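PDB 3U0J: type III effector HopU1 from Pseudomonas syringae pv. tomato, which is an ADP-ribosyltransferase that probably transfers ADP-ribose from NAD+ to arginine residues of a plant RNA-binding protein. Local coordinates for residues Thr167-Ile172 against Arg202-Ala207; Phe210-Pro215 against Leu258-His263; Asn217-Ile222 against Lys262-Leu267. All coordinates share one frame; numbering follows the deposited sequence.

Contact 1: residues Thr167-Ile172 against Arg202-Ala207; sequences TVYRGI and RIKDSA
Y169 and A207 face each other, and the rest of the Y169 side chain lies along the turn made by 202-207. Its CB is 4.0 Å from A207 CB. With CG anti to the carbonyl carbon (chi1 -56°), the ring runs back alongside the strand toward T167. K204 CG lies over one face of the ring, modelled too close for its distance to carry weight. On one edge, R202 O lies in the ring plane, 3.6 Å from Y169 CE2. At the tip, Y169 OH is 3.5 Å from K204 CD. K204 continues to F210 in a cation-pi contact.

Further along, A207 CB is 3.7 Å from G171 N. The CA-H of G171 points at A207 O, with 3.3 Å between G171 CA and that oxygen. No direct hydrogen bond joins the two segments. One water bridges them, donating to T167 O (2.7 Å) and to R202 O (2.9 Å). R202 itself turns away to a salt bridge with D229.

The strand carries a Y-R-G sequence, and S-T-T precedes the turn. Together they are consistent with the first two elements of the R-S-E signature of arginine-specific ADP-ribosyltransferases.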
loop_
_atom_site.group_PDB
_atom_site.type_symbol
_atom_site.label_atom_id
_atom_site.label_comp_id
_atom_site.label_asym_id
_atom_site.label_seq_id
_atom_site.Cartn_x
_atom_site.Cartn_y
_atom_site.Cartn_z
ATOM N N THR A 167 -4.044 -2.591 16.143
ATOM C CA THR A 167 -4.961 -1.601 15.604
ATOM C C THR A 167 -4.227 -0.573 14.756
ATOM O O THR A 167 -3.186 -0.054 15.153
ATOM C CB THR A 167 -5.758 -0.894 16.736
ATOM O OG1 THR A 167 -6.654 -1.834 17.346
ATOM C CG2 THR A 167 -6.558 0.273 16.185
ATOM N N VAL A 168 -4.773 -0.305 13.575
ATOM C CA VAL A 168 -4.260 0.725 12.698
ATOM C C VAL A 168 -5.467 1.498 12.235
ATOM O O VAL A 168 -6.601 1.073 12.490
ATOM C CB VAL A 168 -3.587 0.142 11.470
ATOM C CG1 VAL A 168 -2.343 -0.618 11.862
ATOM C CG2 VAL A 168 -4.556 -0.759 10.717
ATOM N N TYR A 169 -5.222 2.615 11.545
ATOM C CA TYR A 169 -6.267 3.553 11.168
ATOM C C TYR A 169 -6.133 3.977 9.710
ATOM O O TYR A 169 -5.048 3.910 9.134
ATOM C CB TYR A 169 -6.225 4.789 12.070
ATOM C CG TYR A 169 -6.339 4.477 13.551
ATOM C CD1 TYR A 169 -7.584 4.396 14.183
ATOM C CD2 TYR A 169 -5.196 4.263 14.318
ATOM C CE1 TYR A 169 -7.678 4.101 15.525
ATOM C CE2 TYR A 169 -5.282 3.975 15.666
ATOM C CZ TYR A 169 -6.520 3.891 16.263
ATOM O OH TYR A 169 -6.569 3.608 17.606
ATOM N N ARG A 170 -7.253 4.414 9.133
ATOM C CA ARG A 170 -7.356 4.860 7.747
ATOM C C ARG A 170 -8.290 6.036 7.741
ATOM O O ARG A 170 -9.331 6.001 8.393
ATOM C CB ARG A 170 -8.046 3.807 6.891
ATOM C CG ARG A 170 -7.150 2.908 6.117
ATOM C CD ARG A 170 -6.828 3.485 4.764
ATOM N NE ARG A 170 -7.819 3.165 3.741
ATOM C CZ ARG A 170 -7.698 3.562 2.475
ATOM N NH1 ARG A 170 -6.618 4.282 2.105
ATOM N NH2 ARG A 170 -8.653 3.246 1.590
ATOM N N GLY A 171 -7.950 7.060 6.976
ATOM C CA GLY A 171 -8.847 8.176 6.793
ATOM C C GLY A 171 -9.192 8.274 5.331
ATOM O O GLY A 171 -8.303 8.233 4.485
ATOM N N ILE A 172 -10.480 8.406 5.045
ATOM C CA ILE A 172 -11.002 8.512 3.690
ATOM C C ILE A 172 -11.878 9.764 3.619
ATOM O O ILE A 172 -12.452 10.170 4.629
ATOM C CB ILE A 172 -11.828 7.230 3.346
ATOM C CG1 ILE A 172 -10.892 6.098 2.977
ATOM C CG2 ILE A 172 -12.773 7.438 2.189
ATOM C CD1 ILE A 172 -9.799 6.553 2.020
ATOM N N ARG A 202 -0.488 3.462 12.133
ATOM C CA ARG A 202 -0.623 3.185 13.560
ATOM C C ARG A 202 -1.093 4.402 14.372
ATOM O O ARG A 202 -1.660 4.260 15.457
ATOM C CB ARG A 202 0.701 2.698 14.119
ATOM C CG ARG A 202 0.914 1.218 13.991
ATOM C CD ARG A 202 2.278 0.840 14.558
ATOM N NE ARG A 202 3.321 1.125 13.583
ATOM C CZ ARG A 202 4.480 0.478 13.526
ATOM N NH1 ARG A 202 4.741 -0.487 14.410
ATOM N NH2 ARG A 202 5.371 0.791 12.582
ATOM N N ILE A 203 -0.855 5.593 13.839
ATOM C CA ILE A 203 -1.117 6.820 14.564
ATOM C C ILE A 203 -2.480 7.429 14.210
ATOM O O ILE A 203 -2.688 7.913 13.085
ATOM C CB ILE A 203 -0.013 7.847 14.273
ATOM C CG1 ILE A 203 1.370 7.176 14.304
ATOM C CG2 ILE A 203 -0.091 9.000 15.249
ATOM C CD1 ILE A 203 2.472 7.988 13.570
ATOM N N LYS A 204 -3.397 7.418 15.180
ATOM C CA LYS A 204 -4.716 7.999 14.988
ATOM C C LYS A 204 -4.657 9.368 14.321
ATOM O O LYS A 204 -5.405 9.637 13.386
ATOM C CB LYS A 204 -5.480 8.088 16.305
ATOM C CG LYS A 204 -6.498 6.991 16.476
ATOM C CD LYS A 204 -7.273 7.082 17.792
ATOM C CE LYS A 204 -8.552 7.899 17.644
ATOM N NZ LYS A 204 -9.408 7.849 18.883
ATOM N N ASP A 205 -3.770 10.240 14.781
ATOM C CA ASP A 205 -3.724 11.578 14.197
ATOM C C ASP A 205 -3.448 11.571 12.703
ATOM O O ASP A 205 -3.952 12.422 11.966
ATOM C CB ASP A 205 -2.710 12.465 14.914
ATOM C CG ASP A 205 -3.248 13.006 16.224
ATOM O OD1 ASP A 205 -4.458 12.810 16.492
ATOM O OD2 ASP A 205 -2.469 13.620 16.990
ATOM N N SER A 206 -2.654 10.605 12.255
ATOM C CA SER A 206 -2.214 10.579 10.865
ATOM C C SER A 206 -3.332 10.239 9.863
ATOM O O SER A 206 -3.236 10.547 8.677
ATOM C CB SER A 206 -1.017 9.642 10.715
ATOM O OG SER A 206 0.077 10.103 11.498
ATOM N N ALA A 207 -4.399 9.612 10.339
ATOM C CA ALA A 207 -5.510 9.293 9.457
ATOM C C ALA A 207 -6.273 10.567 9.122
ATOM O O ALA A 207 -7.049 10.612 8.155
ATOM C CB ALA A 207 -6.416 8.284 10.101
HETATM O O HOH W 1 -2.056 1.744 16.889
#

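Contact 2: residues Phe210-Pro215 against Leu258-His263; sequences FEPGTP and LSEGKH
K262 reaches from the end of a beta-hairpin loop into the loop 210-215 and is held there by backbone carbonyls. The hairpin loop links strands 248-257 and 263-269. It is closed by backbone bonds from L258 N to K262 O and from K262 N to S259 O. The K262 side chain runs out extended, bends at its last torsion (chi4 -148°), and crosses T214 at about a right angle. Its NZ donates to T214 O at 3.0 Å, from above the carbonyl plane and not along a lone pair. V209 O and N216 O also accept from NZ. The buried ammonium group is thus satisfied by three main-chain oxygens, which would suit its positive charge.

F210 makes the apolar pair, with L258. It starts away from the hairpin, but its ring swings back, with CD2 4.4 Å from L258 CD1. The P212 ring rests on the side chain of S259, its CG 3.7 Å from S259 OG and 4.0 Å from S259 CB. The loop 210-215 is tied to itself at E211 O, which takes two bonds from T214. The T214 N bond is 3.1 Å to E211 O, and T214 OG1 donates to the same E211 O at 2.8 Å.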
loop_
_atom_site.group_PDB
_atom_site.type_symbol
_atom_site.label_atom_id
_atom_site.label_comp_id
_atom_site.label_asym_id
_atom_site.label_seq_id
_atom_site.Cartn_x
_atom_site.Cartn_y
_atom_site.Cartn_z
ATOM N N PHE A 210 -10.318 12.046 12.816
ATOM C CA PHE A 210 -10.992 12.037 14.105
ATOM C C PHE A 210 -11.276 13.399 14.715
ATOM O O PHE A 210 -12.374 13.645 15.213
ATOM C CB PHE A 210 -10.239 11.170 15.088
ATOM C CG PHE A 210 -10.425 9.716 14.847
ATOM C CD1 PHE A 210 -9.436 8.970 14.249
ATOM C CD2 PHE A 210 -11.606 9.097 15.203
ATOM C CE1 PHE A 210 -9.617 7.635 14.022
ATOM C CE2 PHE A 210 -11.792 7.755 14.990
ATOM C CZ PHE A 210 -10.801 7.023 14.397
ATOM N N GLU A 211 -10.302 14.288 14.693
ATOM C CA GLU A 211 -10.545 15.598 15.262
ATOM C C GLU A 211 -11.230 16.483 14.239
ATOM O O GLU A 211 -10.843 16.512 13.073
ATOM C CB GLU A 211 -9.252 16.240 15.787
ATOM C CG GLU A 211 -8.049 16.133 14.848
ATOM C CD GLU A 211 -7.471 14.713 14.763
ATOM O OE1 GLU A 211 -7.762 13.879 15.657
ATOM O OE2 GLU A 211 -6.717 14.432 13.798
ATOM N N PRO A 212 -12.289 17.179 14.656
ATOM C CA PRO A 212 -12.675 18.254 13.746
ATOM C C PRO A 212 -11.517 19.230 13.808
ATOM O O PRO A 212 -10.813 19.243 14.821
ATOM C CB PRO A 212 -13.924 18.840 14.409
ATOM C CG PRO A 212 -14.425 17.735 15.345
ATOM C CD PRO A 212 -13.180 17.067 15.825
ATOM N N GLY A 213 -11.290 19.994 12.750
ATOM C CA GLY A 213 -12.077 19.891 11.543
ATOM C C GLY A 213 -11.131 19.446 10.456
ATOM O O GLY A 213 -10.670 20.240 9.633
ATOM N N THR A 214 -10.817 18.159 10.486
ATOM C CA THR A 214 -9.879 17.564 9.549
ATOM C C THR A 214 -10.571 17.222 8.219
ATOM O O THR A 214 -11.798 17.066 8.171
ATOM C CB THR A 214 -9.225 16.300 10.170
ATOM O OG1 THR A 214 -10.244 15.383 10.592
ATOM C CG2 THR A 214 -8.350 16.667 11.372
ATOM N N PRO A 215 -9.778 17.085 7.146
ATOM C CA PRO A 215 -10.251 16.831 5.777
ATOM C C PRO A 215 -11.080 15.548 5.610
ATOM O O PRO A 215 -12.121 15.595 4.957
ATOM C CB PRO A 215 -8.955 16.680 4.965
ATOM C CG PRO A 215 -7.845 17.018 5.870
ATOM C CD PRO A 215 -8.317 16.960 7.268
ATOM N N LEU A 258 -19.853 10.299 14.287
ATOM C CA LEU A 258 -18.978 11.071 15.122
ATOM C C LEU A 258 -19.448 12.493 15.008
ATOM O O LEU A 258 -20.587 12.747 14.909
ATOM C CB LEU A 258 -17.565 10.967 14.614
ATOM C CG LEU A 258 -16.962 9.602 14.372
ATOM C CD1 LEU A 258 -15.672 9.712 13.668
ATOM C CD2 LEU A 258 -16.749 8.913 15.638
ATOM N N SER A 259 -18.574 13.445 14.992
ATOM C CA SER A 259 -19.011 14.813 14.841
ATOM C C SER A 259 -19.655 15.014 13.486
ATOM O O SER A 259 -19.919 14.064 12.847
ATOM C CB SER A 259 -17.776 15.652 14.924
ATOM O OG SER A 259 -16.673 14.803 15.127
ATOM N N GLU A 260 -19.916 16.242 13.048
ATOM C CA GLU A 260 -20.250 16.503 11.660
ATOM C C GLU A 260 -21.376 15.482 11.425
ATOM O O GLU A 260 -22.249 15.364 12.300
ATOM C CB GLU A 260 -19.043 16.262 10.762
ATOM C CG GLU A 260 -18.394 17.504 10.182
ATOM C CD GLU A 260 -17.163 17.977 10.967
ATOM O OE1 GLU A 260 -17.092 17.755 12.205
ATOM O OE2 GLU A 260 -16.259 18.576 10.336
ATOM N N GLY A 261 -21.407 14.725 10.314
ATOM C CA GLY A 261 -20.512 14.807 9.170
ATOM C C GLY A 261 -19.545 13.638 9.046
ATOM O O GLY A 261 -19.197 13.205 7.945
ATOM N N LYS A 262 -19.092 13.133 10.185
ATOM C CA LYS A 262 -18.043 12.133 10.199
ATOM C C LYS A 262 -18.578 10.780 10.626
ATOM O O LYS A 262 -19.529 10.679 11.417
ATOM C CB LYS A 262 -16.893 12.565 11.120
ATOM C CG LYS A 262 -16.348 13.952 10.806
ATOM C CD LYS A 262 -14.885 14.128 11.209
ATOM C CE LYS A 262 -14.367 15.449 10.680
ATOM N NZ LYS A 262 -12.935 15.377 10.335
ATOM N N HIS A 263 -17.955 9.729 10.106
ATOM C CA HIS A 263 -18.384 8.383 10.438
ATOM C C HIS A 263 -17.214 7.481 10.759
ATOM O O HIS A 263 -16.112 7.666 10.261
ATOM C CB HIS A 263 -19.228 7.815 9.309
ATOM C CG HIS A 263 -20.339 8.722 8.896
ATOM N ND1 HIS A 263 -21.634 8.557 9.340
ATOM C CD2 HIS A 263 -20.339 9.832 8.118
ATOM C CE1 HIS A 263 -22.389 9.516 8.833
ATOM N NE2 HIS A 263 -21.628 10.306 8.091
#

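Contact 3: residues Asn217-Ile222 against Lys262-Leu267; sequences NIAFQI and KHLFVL
F220 fits between F265 and L267 on one side of a parallel strand pair. Its CD1 is 4.2 Å from F265 CB and 3.5 Å from L267 CD2. L267 CD1 lies at the ring edge of F220, in its plane. The F220 and F265 rings lie oblique to each other, with centroids 5.9 Å apart and planes at 33°. I218 fills the next position, with CG2 3.8 Å from F265 CE2 at the edge of that ring. I222 and L267 run abreast in the same direction, I222 CG1 being 4.0 Å from L267 CB. The face with I218, F220, H263 and F265 packs on helix 176-188, where H263 ND1 bonds Y183.

On the other face, L264 CD1 and the ring of F210 pack over the small A219. L264 has CG anti to the backbone N (chi1 164°), and its CD1 leans across to lie 4.2 Å from A219 CB and 4.0 Å from Q221 CB. Beside it, Q221 and V266 run alongside each other.

The two strand directions differ by 22°, a gentle twist. Five backbone hydrogen bonds join them, from H263 N to N217 O through to L267 N to Q221 O. Toward the neighbouring strand 167-172, N217 and I218 both face I172, a classic beta bulge. The paired main-chain groups let the strands sit beside a mostly buried apolar layer, with H263 its polar member, while Q221, L264 and V266 stay partly exposed.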
loop_
_atom_site.group_PDB
_atom_site.type_symbol
_atom_site.label_atom_id
_atom_site.label_comp_id
_atom_site.label_asym_id
_atom_site.label_seq_id
_atom_site.Cartn_x
_atom_site.Cartn_y
_atom_site.Cartn_z
ATOM N N ASN A 217 -13.652 12.546 6.265
ATOM C CA ASN A 217 -14.915 12.400 6.990
ATOM C C ASN A 217 -15.284 10.943 7.255
ATOM O O ASN A 217 -16.227 10.662 7.993
ATOM C CB ASN A 217 -16.059 13.097 6.250
ATOM C CG ASN A 217 -16.262 12.548 4.869
ATOM O OD1 ASN A 217 -15.334 12.019 4.262
ATOM N ND2 ASN A 217 -17.478 12.659 4.357
ATOM N N ILE A 218 -14.541 10.013 6.660
ATOM C CA ILE A 218 -14.739 8.593 6.951
ATOM C C ILE A 218 -13.513 7.985 7.627
ATOM O O ILE A 218 -12.427 7.973 7.056
ATOM C CB ILE A 218 -15.050 7.821 5.672
ATOM C CG1 ILE A 218 -16.314 8.406 5.022
ATOM C CG2 ILE A 218 -15.197 6.338 5.961
ATOM C CD1 ILE A 218 -16.554 7.918 3.601
ATOM N N ALA A 219 -13.672 7.503 8.852
ATOM C CA ALA A 219 -12.549 6.886 9.555
ATOM C C ALA A 219 -12.709 5.381 9.621
ATOM O O ALA A 219 -13.810 4.873 9.827
ATOM C CB ALA A 219 -12.400 7.456 10.964
ATOM N N PHE A 220 -11.603 4.670 9.457
ATOM C CA PHE A 220 -11.605 3.228 9.599
ATOM C C PHE A 220 -10.715 2.839 10.756
ATOM O O PHE A 220 -9.532 3.184 10.790
ATOM C CB PHE A 220 -11.088 2.564 8.331
ATOM C CG PHE A 220 -12.037 2.631 7.185
ATOM C CD1 PHE A 220 -12.990 1.659 7.005
ATOM C CD2 PHE A 220 -11.979 3.670 6.277
ATOM C CE1 PHE A 220 -13.877 1.717 5.932
ATOM C CE2 PHE A 220 -12.865 3.722 5.199
ATOM C CZ PHE A 220 -13.809 2.738 5.033
ATOM N N GLN A 221 -11.282 2.121 11.715
ATOM C CA GLN A 221 -10.483 1.607 12.800
ATOM C C GLN A 221 -10.367 0.130 12.587
ATOM O O GLN A 221 -11.332 -0.607 12.761
ATOM C CB GLN A 221 -11.138 1.886 14.131
ATOM C CG GLN A 221 -10.377 1.294 15.285
ATOM C CD GLN A 221 -11.077 1.555 16.584
ATOM O OE1 GLN A 221 -11.338 2.712 16.939
ATOM N NE2 GLN A 221 -11.397 0.486 17.307
ATOM N N ILE A 222 -9.177 -0.295 12.188
ATOM C CA ILE A 222 -8.952 -1.653 11.721
ATOM C C ILE A 222 -8.071 -2.401 12.702
ATOM O O ILE A 222 -7.029 -1.898 13.135
ATOM C CB ILE A 222 -8.237 -1.610 10.379
ATOM C CG1 ILE A 222 -8.922 -0.595 9.471
ATOM C CG2 ILE A 222 -8.172 -2.975 9.763
ATOM C CD1 ILE A 222 -8.253 -0.435 8.136
ATOM N N LYS A 262 -19.092 13.133 10.185
ATOM C CA LYS A 262 -18.043 12.133 10.199
ATOM C C LYS A 262 -18.578 10.780 10.626
ATOM O O LYS A 262 -19.529 10.679 11.417
ATOM C CB LYS A 262 -16.893 12.565 11.120
ATOM C CG LYS A 262 -16.348 13.952 10.806
ATOM C CD LYS A 262 -14.885 14.128 11.209
ATOM C CE LYS A 262 -14.367 15.449 10.680
ATOM N NZ LYS A 262 -12.935 15.377 10.335
ATOM N N HIS A 263 -17.955 9.729 10.106
ATOM C CA HIS A 263 -18.384 8.383 10.438
ATOM C C HIS A 263 -17.214 7.481 10.759
ATOM O O HIS A 263 -16.112 7.666 10.261
ATOM C CB HIS A 263 -19.228 7.815 9.309
ATOM C CG HIS A 263 -20.339 8.722 8.896
ATOM N ND1 HIS A 263 -21.634 8.557 9.340
ATOM C CD2 HIS A 263 -20.339 9.832 8.118
ATOM C CE1 HIS A 263 -22.389 9.516 8.833
ATOM N NE2 HIS A 263 -21.628 10.306 8.091
ATOM N N LEU A 264 -17.462 6.507 11.615
ATOM C CA LEU A 264 -16.421 5.616 12.031
ATOM C C LEU A 264 -16.875 4.208 11.756
ATOM O O LEU A 264 -17.915 3.783 12.251
ATOM C CB LEU A 264 -16.159 5.787 13.527
ATOM C CG LEU A 264 -15.370 4.645 14.179
ATOM C CD1 LEU A 264 -13.931 4.650 13.718
ATOM C CD2 LEU A 264 -15.413 4.755 15.668
ATOM N N PHE A 265 -16.100 3.475 10.968
ATOM C CA PHE A 265 -16.350 2.045 10.797
ATOM C C PHE A 265 -15.246 1.244 11.437
ATOM O O PHE A 265 -14.061 1.482 11.186
ATOM C CB PHE A 265 -16.497 1.678 9.327
ATOM C CG PHE A 265 -17.510 2.489 8.640
ATOM C CD1 PHE A 265 -18.818 2.063 8.584
ATOM C CD2 PHE A 265 -17.170 3.719 8.101
ATOM C CE1 PHE A 265 -19.781 2.841 7.983
ATOM C CE2 PHE A 265 -18.113 4.503 7.486
ATOM C CZ PHE A 265 -19.431 4.065 7.426
ATOM N N VAL A 266 -15.635 0.310 12.292
ATOM C CA VAL A 266 -14.660 -0.549 12.929
ATOM C C VAL A 266 -14.546 -1.796 12.099
ATOM O O VAL A 266 -15.537 -2.474 11.855
ATOM C CB VAL A 266 -15.054 -0.916 14.361
ATOM C CG1 VAL A 266 -14.193 -2.076 14.845
ATOM C CG2 VAL A 266 -14.915 0.301 15.269
ATOM N N LEU A 267 -13.328 -2.069 11.646
ATOM C CA LEU A 267 -13.051 -3.197 10.770
ATOM C C LEU A 267 -12.269 -4.303 11.469
ATOM O O LEU A 267 -11.492 -4.049 12.380
ATOM C CB LEU A 267 -12.273 -2.718 9.555
ATOM C CG LEU A 267 -13.108 -2.416 8.317
ATOM C CD1 LEU A 267 -14.277 -1.540 8.661
ATOM C CD2 LEU A 267 -12.236 -1.780 7.247
#

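In the fold
Contacts 1 and 3 lie on the side of the mixed five-stranded sheet that carries strand 167-172. That strand is outermost and antiparallel to 218-224, which is parallel to 263-269. Their centres are about 9 Å apart, and V168 and I172 make probable backbone hydrogen bonds to I222 and I218. Contact 2 joins the loops just before strands 218-224 and 263-269. Its centre is about 10 Å from that of contact 3, with which it shares K262 and H263, and 13 Å from that of contact 1. Along the chain, contact 1 closes before the other two open. F210 joins them, packing on Y169, K204, A219 and L264. The loop is thus fastened beside the strand whose Y-R-G sequence is consistent with the NAD+-binding side of the family fold.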